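Local coordinates for protein putative short-chain dehydrogenase/reductase (Burkholderia xenovorans, PDB 5K9Z) that probably catalyses the NAD- or NADP-dependent interconversion of an alcohol and a carbonyl group, as a short-chain dehydrogenase/reductase with a Rossmann-type fold, at residues S174-L179 against V184-V189; L232-L235 against D239-H242; Q74-V79 against I128-R133; V146-G151 against H159-A164. One frame throughout, in Å; residues are numbered along the deposited sequence.

In the fold
The four contacts lie in one Rossmann-fold domain with a seven-stranded parallel sheet, and along the chain they come in the order interaction 3, interaction 4, interaction 1, interaction 2. Interactions 4 and 1 use the two ends of helix 159-179, with centres about 18 Å apart, and are also joined by a backbone link between Ala147 and Val189. Interaction 3, about 15 Å from interaction 1 between centres, reaches it through Ile128 and Ala132. Interaction 2, about 13 Å from interaction 1, meets it through Arg185. Interactions 2 and 4 lie on opposite sides of the chain's centre. Helix 159-179 thus carries the probable catalytic tyrosine at one end and the return to the sheet at the other.

Interaction 1: S174-L179 against V184-V189; sequences SAASEL and VRVNAV
Leu179 holds CG opposite its carbonyl carbon and beside its own backbone N (chi1 -65°), and Val186 places CG2 in the same way, anti to its carbonyl carbon. These settings bring Leu179 CD1 and Val186 CG2 to 3.9 Å, the two side chains meeting at a slant. The branched valine also lies against Ala176, CB to CB 4.1 Å, where the short methyl of alanine lets the helix approach the strand. One turn on, the CB of Leu179 sits 4.0 Å from that of Val184. The contact closes the beta-alpha-beta unit of strand 141-146, helix 159-179 and strand 184-191: the helix runs back almost antiparallel to the strand, their axes 7.4 Å apart. Polar links fasten the turn. Val184 N donates to Leu179 O at 3.3 Å, a nearly straight N-H (164°) that arrives from above the carbonyl plane. A water bridges the two segments, donating to Ala176 O at 2.9 Å and to Val184 O at 2.6 Å. Leu179 O and Ala176 O belong to the last turn of the helix, where helical N-H donors run out. The strand and the water take over that role, so these two carbonyls keep donors although the side chains around them are apolar.

Interaction 2: L232-L235 against D239-H242; sequences LVYL and DARH
Tyr234 lays one face of its ring against the methyl of Ala240, which stands 4.2 Å above the ring plane and is shifted toward the rim. Asp239 meets the same ring obliquely through its methylene, CB to Tyr234 CE1 4.2 Å. The two side chains cross at about a right angle, with the carboxylate plane turned 47° from the ring. The aromatic group reaches the loop because CG is anti to the backbone N (chi1 168°). The small methyl suits a tight place: Ala240 CB lies 3.2 Å from Tyr234 O and 3.5 Å from Leu235 O. All this happens at the C-terminal end of helix 225-236, the last helix before the final strand, 247-250, of the Rossmann sheet, where the chain folds back over the helix end. The terminal carbonyls there find partners beyond the helix: Ser237 OG bonds to Tyr234 O, and Arg185 NH2, from strand 184-191, to Leu235 O. A tyrosine suits this partly exposed spot, since its ring covers an apolar methyl while its hydroxyl keeps a polar link. That link is a water lying 2.7 Å from Tyr234 OH, and the same water donates to the backbone oxygen Asp239 O across 2.7 Å.

Interaction 3: Q74-V79 against I128-R133; sequences QVAAAV and IKHAAR
Ala76 places its methyl over one face of the His130 imidazole, a CH-pi contact in which CB lies 3.6 Å from the ring centroid and only 15° off the ring normal. The helices involved, 72-86 and 110-138, are neighbouring helices of the Rossmann fold packed on the same side of its parallel sheet. They cross at -26°, with axes 9.1 Å apart. Alanine suits the site because its short side chain lets the imidazole lie flat against it. Along the next turn Val79 fills the groove beside the histidine: CG1 approaches His130 O to 3.8 Å, and CG2 lies 4.2 Å from His130 CB and 4.0 Å from Ala131 N. A branched valine can thus touch both side chain and backbone of the facing helix, which here carries nothing larger than alanine at position 131.

Farther out, several features fix the ring. His130 holds CG beside its own backbone N, anti to the carbonyl carbon (chi1 -67°), and the aliphatic part of Lys129 covers the opposite face, CG standing 4.0 Å above the plane. The imidazole is therefore sandwiched between two aliphatic carbons. Its rotation is probably limited by the bond between His130 NE2 and OE2 of Glu72, near the start of helix 72-86, an oxygen that also forms a salt bridge with Lys129 NZ. The carboxylate would probably favour a protonated imidazole, although the nearby lysine would oppose this. On the other nitrogen, His130 ND1 hydrogen-bonds O1 of a glycerol, probably from the crystallisation liquor.

Interaction 4: V146-G151 against H159-A164; sequences VASTAG and HAYTSA
Ser148, whose OG rests at the edge of the Tyr161 ring, receives two backbone N-H groups: Gly151 N bonds to its carbonyl O at 2.8 Å, and Ala150 N to its OG at 2.9 Å and 160°, the latter making an ST turn. The residues have the identity and spacing of the serine and tyrosine of the classical short-chain dehydrogenase Ser-Tyr-Lys triad. Lys165, one helical turn after Tyr161, would be the third member and touches Ser148, so this is probably the catalytic centre. The ST turn fixes the serine hydroxyl just after strand 141-146 ends, and the bond from Gly151 tightens the short 3-10 segment that follows.

Tyr161, in the first turn of helix 159-179, reaches across with CG anti to its backbone N (chi1 -168°). Its CE2 edge meets Ser148 OG at 3.6 Å, and its hydroxyl oxygen OH lies 3.8 Å from that OG, with no hydrogen bond assigned between them. Ala150 CB comes up against the same edge, 3.6 Å from Tyr161 CD2; its small methyl lies near the ring plane. Leu120 of helix 110-138 also touches the tyrosine side chain, and Lys165 NZ is itself bonded to Val146 O, tying the helix to the strand end.

Thr162 completes the contact. With OG1 beside its backbone N (chi1 -62°), it bonds back to Pro158 O, while the methyl CG2 is turned to the loop and packs closely on Ala150 O at 3.2 Å.

Interaction 1: S174-L179 against V184-V189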
loop_
_atom_site.group_PDB
_atom_site.type_symbol
_atom_site.label_atom_id
_atom_site.label_comp_id
_atom_site.label_asym_id
_atom_site.label_seq_id
_atom_site.Cartn_x
_atom_site.Cartn_y
_atom_site.Cartn_z
ATOM N N SER C 174 6.054 -10.596 -10.945
ATOM C CA SER C 174 6.070 -10.985 -12.349
ATOM C C SER C 174 6.682 -12.367 -12.512
ATOM O O SER C 174 6.111 -13.242 -13.179
ATOM C CB SER C 174 6.848 -9.942 -13.152
ATOM O OG SER C 174 6.690 -10.132 -14.541
ATOM N N ALA C 175 7.838 -12.581 -11.882
ATOM C CA ALA C 175 8.501 -13.881 -11.947
ATOM C C ALA C 175 7.633 -14.974 -11.346
ATOM O O ALA C 175 7.587 -16.099 -11.863
ATOM C CB ALA C 175 9.855 -13.819 -11.239
ATOM N N ALA C 176 6.944 -14.669 -10.240
ATOM C CA ALA C 176 6.074 -15.669 -9.638
ATOM C C ALA C 176 5.011 -16.132 -10.626
ATOM O O ALA C 176 4.698 -17.324 -10.691
ATOM C CB ALA C 176 5.423 -15.123 -8.358
ATOM N N SER C 177 4.473 -15.209 -11.432
ATOM C CA SER C 177 3.419 -15.598 -12.370
ATOM C C SER C 177 3.948 -16.527 -13.447
ATOM O O SER C 177 3.191 -17.368 -13.955
ATOM C CB SER C 177 2.776 -14.365 -13.009
ATOM O OG SER C 177 3.629 -13.771 -13.981
ATOM N N GLU C 178 5.238 -16.407 -13.808
ATOM C CA GLU C 178 5.810 -17.387 -14.729
ATOM C C GLU C 178 6.138 -18.694 -14.025
ATOM O O GLU C 178 5.797 -19.781 -14.520
ATOM C CB GLU C 178 7.088 -16.856 -15.406
ATOM C CG GLU C 178 7.685 -17.964 -16.325
ATOM C CD GLU C 178 8.961 -17.567 -17.070
ATOM O OE1 GLU C 178 9.284 -16.364 -17.155
ATOM O OE2 GLU C 178 9.631 -18.482 -17.590
ATOM N N LEU C 179 6.785 -18.612 -12.862
ATOM C CA LEU C 179 7.440 -19.791 -12.304
ATOM C C LEU C 179 6.529 -20.663 -11.448
ATOM O O LEU C 179 6.868 -21.824 -11.196
ATOM C CB LEU C 179 8.660 -19.375 -11.484
ATOM C CG LEU C 179 9.777 -18.732 -12.310
ATOM C CD1 LEU C 179 10.823 -18.148 -11.385
ATOM C CD2 LEU C 179 10.382 -19.741 -13.305
ATOM N N VAL C 184 8.078 -23.394 -8.560
ATOM C CA VAL C 184 9.081 -22.518 -7.953
ATOM C C VAL C 184 8.374 -21.282 -7.421
ATOM O O VAL C 184 7.650 -20.606 -8.163
ATOM C CB VAL C 184 10.181 -22.132 -8.961
ATOM C CG1 VAL C 184 11.208 -21.204 -8.304
ATOM C CG2 VAL C 184 10.869 -23.375 -9.509
ATOM N N ARG C 185 8.605 -20.972 -6.148
ATOM C CA ARG C 185 7.987 -19.824 -5.503
ATOM C C ARG C 185 8.932 -18.636 -5.514
ATOM O O ARG C 185 10.152 -18.803 -5.513
ATOM C CB ARG C 185 7.588 -20.133 -4.056
ATOM C CG ARG C 185 6.490 -21.169 -3.905
ATOM C CD ARG C 185 6.062 -21.275 -2.439
ATOM N NE ARG C 185 7.119 -21.840 -1.621
ATOM C CZ ARG C 185 7.728 -21.202 -0.629
ATOM N NH1 ARG C 185 7.376 -19.959 -0.308
ATOM N NH2 ARG C 185 8.681 -21.819 0.052
ATOM N N VAL C 186 8.353 -17.431 -5.574
ATOM C CA VAL C 186 9.111 -16.180 -5.540
ATOM C C VAL C 186 8.424 -15.240 -4.552
ATOM O O VAL C 186 7.239 -14.934 -4.710
ATOM C CB VAL C 186 9.221 -15.503 -6.918
ATOM C CG1 VAL C 186 10.257 -14.343 -6.877
ATOM C CG2 VAL C 186 9.564 -16.528 -8.044
ATOM N N ASN C 187 9.172 -14.756 -3.560
ATOM C CA ASN C 187 8.632 -13.896 -2.517
ATOM C C ASN C 187 9.657 -12.821 -2.167
ATOM O O ASN C 187 10.806 -12.849 -2.614
ATOM C CB ASN C 187 8.256 -14.681 -1.260
ATOM C CG ASN C 187 7.045 -15.580 -1.468
ATOM O OD1 ASN C 187 5.923 -15.100 -1.599
ATOM N ND2 ASN C 187 7.271 -16.885 -1.477
ATOM N N ALA C 188 9.223 -11.864 -1.352
ATOM C CA ALA C 188 10.107 -10.803 -0.903
ATOM C C ALA C 188 9.834 -10.525 0.570
ATOM O O ALA C 188 8.754 -10.827 1.082
ATOM C CB ALA C 188 9.911 -9.542 -1.745
ATOM N N VAL C 189 10.839 -9.980 1.261
ATOM C CA VAL C 189 10.678 -9.450 2.609
ATOM C C VAL C 189 11.009 -7.968 2.555
ATOM O O VAL C 189 11.911 -7.552 1.814
ATOM C CB VAL C 189 11.563 -10.164 3.656
ATOM C CG1 VAL C 189 11.161 -11.618 3.797
ATOM C CG2 VAL C 189 13.047 -10.033 3.314
HETATM O O HOH W 1 6.158 -18.552 -8.519
#

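Interaction 2: L232-L235 against D239-H242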
loop_
_atom_site.group_PDB
_atom_site.type_symbol
_atom_site.label_atom_id
_atom_site.label_comp_id
_atom_site.label_asym_id
_atom_site.label_seq_id
_atom_site.Cartn_x
_atom_site.Cartn_y
_atom_site.Cartn_z
ATOM N N LEU C 232 12.744 -14.701 6.354
ATOM C CA LEU C 232 13.185 -15.419 5.170
ATOM C C LEU C 232 13.116 -16.923 5.384
ATOM O O LEU C 232 12.732 -17.668 4.479
ATOM C CB LEU C 232 14.611 -14.994 4.809
ATOM C CG LEU C 232 14.730 -13.568 4.289
ATOM C CD1 LEU C 232 16.165 -13.110 4.384
ATOM C CD2 LEU C 232 14.245 -13.488 2.832
ATOM N N VAL C 233 13.518 -17.399 6.565
ATOM C CA VAL C 233 13.439 -18.837 6.813
ATOM C C VAL C 233 11.980 -19.286 6.818
ATOM O O VAL C 233 11.635 -20.318 6.230
ATOM C CB VAL C 233 14.180 -19.209 8.113
ATOM C CG1 VAL C 233 13.838 -20.633 8.544
ATOM C CG2 VAL C 233 15.700 -19.092 7.895
ATOM N N TYR C 234 11.091 -18.497 7.437
ATOM C CA TYR C 234 9.662 -18.803 7.329
ATOM C C TYR C 234 9.240 -18.952 5.864
ATOM O O TYR C 234 8.619 -19.954 5.479
ATOM C CB TYR C 234 8.808 -17.737 8.013
ATOM C CG TYR C 234 7.341 -17.894 7.662
ATOM C CD1 TYR C 234 6.598 -18.973 8.141
ATOM C CD2 TYR C 234 6.714 -16.991 6.812
ATOM C CE1 TYR C 234 5.253 -19.132 7.796
ATOM C CE2 TYR C 234 5.385 -17.143 6.453
ATOM C CZ TYR C 234 4.659 -18.204 6.953
ATOM O OH TYR C 234 3.338 -18.340 6.584
ATOM N N LEU C 235 9.593 -17.973 5.025
ATOM C CA LEU C 235 9.172 -18.032 3.629
ATOM C C LEU C 235 9.792 -19.213 2.885
ATOM O O LEU C 235 9.173 -19.740 1.949
ATOM C CB LEU C 235 9.490 -16.721 2.908
ATOM C CG LEU C 235 8.636 -15.500 3.263
ATOM C CD1 LEU C 235 9.134 -14.262 2.548
ATOM C CD2 LEU C 235 7.169 -15.740 2.943
ATOM N N ASP C 239 6.172 -24.703 5.633
ATOM C CA ASP C 239 4.968 -24.016 6.119
ATOM C C ASP C 239 4.459 -22.976 5.126
ATOM O O ASP C 239 3.263 -22.653 5.116
ATOM C CB ASP C 239 5.224 -23.306 7.460
ATOM C CG ASP C 239 5.299 -24.255 8.653
ATOM O OD1 ASP C 239 4.807 -25.404 8.559
ATOM O OD2 ASP C 239 5.840 -23.822 9.702
ATOM N N ALA C 240 5.355 -22.394 4.332
ATOM C CA ALA C 240 5.011 -21.300 3.441
ATOM C C ALA C 240 4.816 -21.762 2.007
ATOM O O ALA C 240 4.913 -20.947 1.085
ATOM C CB ALA C 240 6.087 -20.209 3.507
ATOM N N ARG C 241 4.497 -23.044 1.802
ATOM C CA ARG C 241 4.488 -23.568 0.438
ATOM C C ARG C 241 3.387 -22.972 -0.436
ATOM O O ARG C 241 3.460 -23.111 -1.656
ATOM C CB ARG C 241 4.415 -25.095 0.461
ATOM C CG ARG C 241 3.187 -25.711 1.103
ATOM C CD ARG C 241 3.451 -27.195 1.380
ATOM N NE ARG C 241 2.278 -27.868 1.919
ATOM C CZ ARG C 241 1.917 -27.856 3.202
ATOM N NH1 ARG C 241 2.642 -27.193 4.100
ATOM N NH2 ARG C 241 0.814 -28.499 3.584
ATOM N N HIS C 242 2.394 -22.290 0.134
ATOM C CA HIS C 242 1.415 -21.556 -0.666
ATOM C C HIS C 242 1.486 -20.049 -0.462
ATOM O O HIS C 242 0.591 -19.329 -0.926
ATOM C CB HIS C 242 0.008 -22.086 -0.386
ATOM C CG HIS C 242 -0.206 -23.456 -0.933
ATOM N ND1 HIS C 242 -0.079 -24.589 -0.165
ATOM C CD2 HIS C 242 -0.434 -23.882 -2.198
ATOM C CE1 HIS C 242 -0.269 -25.654 -0.920
ATOM N NE2 HIS C 242 -0.488 -25.251 -2.159
HETATM O O HOH W 2 2.198 -20.768 6.742
#

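Interaction 3: Q74-V79 against I128-R133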
loop_
_atom_site.group_PDB
_atom_site.type_symbol
_atom_site.label_atom_id
_atom_site.label_comp_id
_atom_site.label_asym_id
_atom_site.label_seq_id
_atom_site.Cartn_x
_atom_site.Cartn_y
_atom_site.Cartn_z
ATOM N N GLN C 74 28.857 -13.164 -12.599
ATOM C CA GLN C 74 29.246 -13.588 -11.260
ATOM C C GLN C 74 28.072 -14.215 -10.511
ATOM O O GLN C 74 28.251 -15.179 -9.752
ATOM C CB GLN C 74 29.824 -12.403 -10.493
ATOM C CG GLN C 74 31.152 -11.917 -11.103
ATOM C CD GLN C 74 31.818 -10.870 -10.261
ATOM O OE1 GLN C 74 31.617 -10.815 -9.045
ATOM N NE2 GLN C 74 32.620 -10.026 -10.897
ATOM N N VAL C 75 26.866 -13.685 -10.712
ATOM C CA VAL C 75 25.680 -14.288 -10.101
ATOM C C VAL C 75 25.468 -15.692 -10.658
ATOM O O VAL C 75 25.249 -16.647 -9.911
ATOM C CB VAL C 75 24.449 -13.389 -10.324
ATOM C CG1 VAL C 75 23.174 -14.089 -9.864
ATOM C CG2 VAL C 75 24.633 -12.035 -9.620
ATOM N N ALA C 76 25.577 -15.835 -11.980
ATOM C CA ALA C 76 25.421 -17.149 -12.602
ATOM C C ALA C 76 26.472 -18.117 -12.079
ATOM O O ALA C 76 26.177 -19.292 -11.824
ATOM C CB ALA C 76 25.508 -17.017 -14.123
ATOM N N ALA C 77 27.709 -17.630 -11.909
ATOM C CA ALA C 77 28.801 -18.467 -11.419
ATOM C C ALA C 77 28.581 -18.896 -9.973
ATOM O O ALA C 77 29.000 -19.993 -9.591
ATOM C CB ALA C 77 30.139 -17.726 -11.555
ATOM N N ALA C 78 27.965 -18.040 -9.144
ATOM C CA ALA C 78 27.656 -18.443 -7.770
ATOM C C ALA C 78 26.606 -19.556 -7.741
ATOM O O ALA C 78 26.714 -20.502 -6.947
ATOM C CB ALA C 78 27.180 -17.241 -6.949
ATOM N N VAL C 79 25.562 -19.444 -8.569
ATOM C CA VAL C 79 24.592 -20.535 -8.701
ATOM C C VAL C 79 25.288 -21.820 -9.137
ATOM O O VAL C 79 25.058 -22.896 -8.568
ATOM C CB VAL C 79 23.475 -20.145 -9.688
ATOM C CG1 VAL C 79 22.630 -21.377 -10.061
ATOM C CG2 VAL C 79 22.593 -19.067 -9.089
ATOM N N ILE C 128 17.222 -13.959 -9.861
ATOM C CA ILE C 128 16.006 -14.706 -10.177
ATOM C C ILE C 128 16.225 -15.521 -11.446
ATOM O O ILE C 128 15.909 -16.714 -11.508
ATOM C CB ILE C 128 14.801 -13.758 -10.316
ATOM C CG1 ILE C 128 14.499 -13.075 -8.973
ATOM C CG2 ILE C 128 13.540 -14.536 -10.815
ATOM C CD1 ILE C 128 13.444 -12.011 -9.081
ATOM N N LYS C 129 16.798 -14.891 -12.464
ATOM C CA LYS C 129 17.009 -15.585 -13.732
ATOM C C LYS C 129 17.811 -16.869 -13.535
ATOM O O LYS C 129 17.373 -17.953 -13.931
ATOM C CB LYS C 129 17.703 -14.656 -14.723
ATOM C CG LYS C 129 18.157 -15.347 -16.014
ATOM C CD LYS C 129 18.818 -14.332 -16.926
ATOM C CE LYS C 129 19.493 -15.007 -18.131
ATOM N NZ LYS C 129 20.177 -13.986 -18.975
ATOM N N HIS C 130 18.981 -16.774 -12.903
ATOM C CA HIS C 130 19.857 -17.942 -12.847
ATOM C C HIS C 130 19.447 -18.944 -11.775
ATOM O O HIS C 130 19.588 -20.153 -11.986
ATOM C CB HIS C 130 21.304 -17.491 -12.718
ATOM C CG HIS C 130 21.770 -16.786 -13.949
ATOM N ND1 HIS C 130 22.175 -17.467 -15.079
ATOM C CD2 HIS C 130 21.782 -15.471 -14.275
ATOM C CE1 HIS C 130 22.464 -16.602 -16.035
ATOM N NE2 HIS C 130 22.238 -15.382 -15.572
ATOM N N ALA C 131 18.925 -18.490 -10.631
ATOM C CA ALA C 131 18.376 -19.454 -9.676
ATOM C C ALA C 131 17.215 -20.236 -10.292
ATOM O O ALA C 131 17.112 -21.459 -10.123
ATOM C CB ALA C 131 17.919 -18.742 -8.395
ATOM N N ALA C 132 16.351 -19.552 -11.042
ATOM C CA ALA C 132 15.206 -20.220 -11.643
ATOM C C ALA C 132 15.643 -21.258 -12.671
ATOM O O ALA C 132 15.016 -22.316 -12.787
ATOM C CB ALA C 132 14.268 -19.187 -12.274
ATOM N N ARG C 133 16.709 -20.970 -13.434
ATOM C CA ARG C 133 17.245 -21.951 -14.370
ATOM C C ARG C 133 17.580 -23.256 -13.665
ATOM O O ARG C 133 17.315 -24.342 -14.190
ATOM C CB ARG C 133 18.488 -21.405 -15.071
ATOM C CG ARG C 133 18.225 -20.413 -16.173
ATOM C CD ARG C 133 19.561 -19.949 -16.809
ATOM N NE ARG C 133 19.322 -19.089 -17.960
ATOM C CZ ARG C 133 20.264 -18.692 -18.815
ATOM N NH1 ARG C 133 21.526 -19.081 -18.645
ATOM N NH2 ARG C 133 19.939 -17.909 -19.839
#

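Interaction 4: V146-G151 against H159-A164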
loop_
_atom_site.group_PDB
_atom_site.type_symbol
_atom_site.label_atom_id
_atom_site.label_comp_id
_atom_site.label_asym_id
_atom_site.label_seq_id
_atom_site.Cartn_x
_atom_site.Cartn_y
_atom_site.Cartn_z
ATOM N N VAL C 146 15.362 -9.476 -0.606
ATOM C CA VAL C 146 15.240 -8.561 0.528
ATOM C C VAL C 146 14.968 -7.190 -0.076
ATOM O O VAL C 146 15.882 -6.522 -0.588
ATOM C CB VAL C 146 16.490 -8.571 1.407
ATOM C CG1 VAL C 146 16.355 -7.553 2.587
ATOM C CG2 VAL C 146 16.745 -9.996 1.916
ATOM N N ALA C 147 13.699 -6.792 -0.070
ATOM C CA ALA C 147 13.367 -5.471 -0.581
ATOM C C ALA C 147 13.450 -4.510 0.597
ATOM O O ALA C 147 14.456 -4.518 1.310
ATOM C CB ALA C 147 11.994 -5.461 -1.261
ATOM N N SER C 148 12.391 -3.752 0.860
ATOM C CA SER C 148 12.377 -2.713 1.890
ATOM C C SER C 148 10.990 -2.094 1.914
ATOM O O SER C 148 10.263 -2.145 0.922
ATOM C CB SER C 148 13.413 -1.619 1.605
ATOM O OG SER C 148 13.145 -0.470 2.369
ATOM N N THR C 149 10.658 -1.442 3.038
ATOM C CA THR C 149 9.450 -0.628 3.076
ATOM C C THR C 149 9.479 0.458 2.008
ATOM O O THR C 149 8.418 0.900 1.544
ATOM C CB THR C 149 9.274 0.017 4.462
ATOM O OG1 THR C 149 10.488 0.660 4.850
ATOM C CG2 THR C 149 8.948 -1.021 5.491
ATOM N N ALA C 150 10.675 0.889 1.590
ATOM C CA ALA C 150 10.788 1.832 0.487
ATOM C C ALA C 150 10.302 1.248 -0.838
ATOM O O ALA C 150 10.063 2.008 -1.786
ATOM C CB ALA C 150 12.243 2.305 0.355
ATOM N N GLY C 151 10.107 -0.063 -0.912
ATOM C CA GLY C 151 9.479 -0.666 -2.076
ATOM C C GLY C 151 7.971 -0.645 -2.047
ATOM O O GLY C 151 7.333 -0.995 -3.043
ATOM N N HIS C 159 15.614 8.326 -3.677
ATOM C CA HIS C 159 14.819 8.147 -4.891
ATOM C C HIS C 159 15.203 6.872 -5.626
ATOM O O HIS C 159 14.336 6.083 -6.005
ATOM C CB HIS C 159 14.972 9.345 -5.824
ATOM C CG HIS C 159 14.441 10.620 -5.260
ATOM N ND1 HIS C 159 13.163 10.734 -4.753
ATOM C CD2 HIS C 159 15.011 11.841 -5.128
ATOM C CE1 HIS C 159 12.972 11.970 -4.322
ATOM N NE2 HIS C 159 14.076 12.663 -4.544
ATOM N N ALA C 160 16.498 6.667 -5.871
ATOM C CA ALA C 160 16.892 5.469 -6.611
ATOM C C ALA C 160 16.577 4.220 -5.809
ATOM O O ALA C 160 16.062 3.232 -6.352
ATOM C CB ALA C 160 18.377 5.519 -6.962
ATOM N N TYR C 161 16.875 4.257 -4.511
ATOM C CA TYR C 161 16.518 3.167 -3.613
ATOM C C TYR C 161 15.035 2.848 -3.704
ATOM O O TYR C 161 14.647 1.696 -3.915
ATOM C CB TYR C 161 16.877 3.560 -2.186
ATOM C CG TYR C 161 16.838 2.461 -1.160
ATOM C CD1 TYR C 161 17.940 1.621 -0.984
ATOM C CD2 TYR C 161 15.749 2.319 -0.292
ATOM C CE1 TYR C 161 17.947 0.650 -0.010
ATOM C CE2 TYR C 161 15.752 1.352 0.707
ATOM C CZ TYR C 161 16.847 0.516 0.831
ATOM O OH TYR C 161 16.852 -0.451 1.800
ATOM N N THR C 162 14.190 3.876 -3.601
ATOM C CA THR C 162 12.753 3.639 -3.600
ATOM C C THR C 162 12.296 3.047 -4.936
ATOM O O THR C 162 11.496 2.104 -4.963
ATOM C CB THR C 162 12.020 4.947 -3.289
ATOM O OG1 THR C 162 12.380 5.427 -1.969
ATOM C CG2 THR C 162 10.523 4.760 -3.384
ATOM N N SER C 163 12.803 3.574 -6.055
ATOM C CA SER C 163 12.400 3.055 -7.356
ATOM C C SER C 163 12.852 1.606 -7.528
ATOM O O SER C 163 12.079 0.746 -7.985
ATOM C CB SER C 163 12.975 3.952 -8.450
ATOM O OG SER C 163 12.539 3.574 -9.733
ATOM N N ALA C 164 14.110 1.325 -7.183
ATOM C CA ALA C 164 14.648 -0.031 -7.281
ATOM C C ALA C 164 13.838 -1.011 -6.441
ATOM O O ALA C 164 13.526 -2.117 -6.890
ATOM C CB ALA C 164 16.109 -0.043 -6.828
#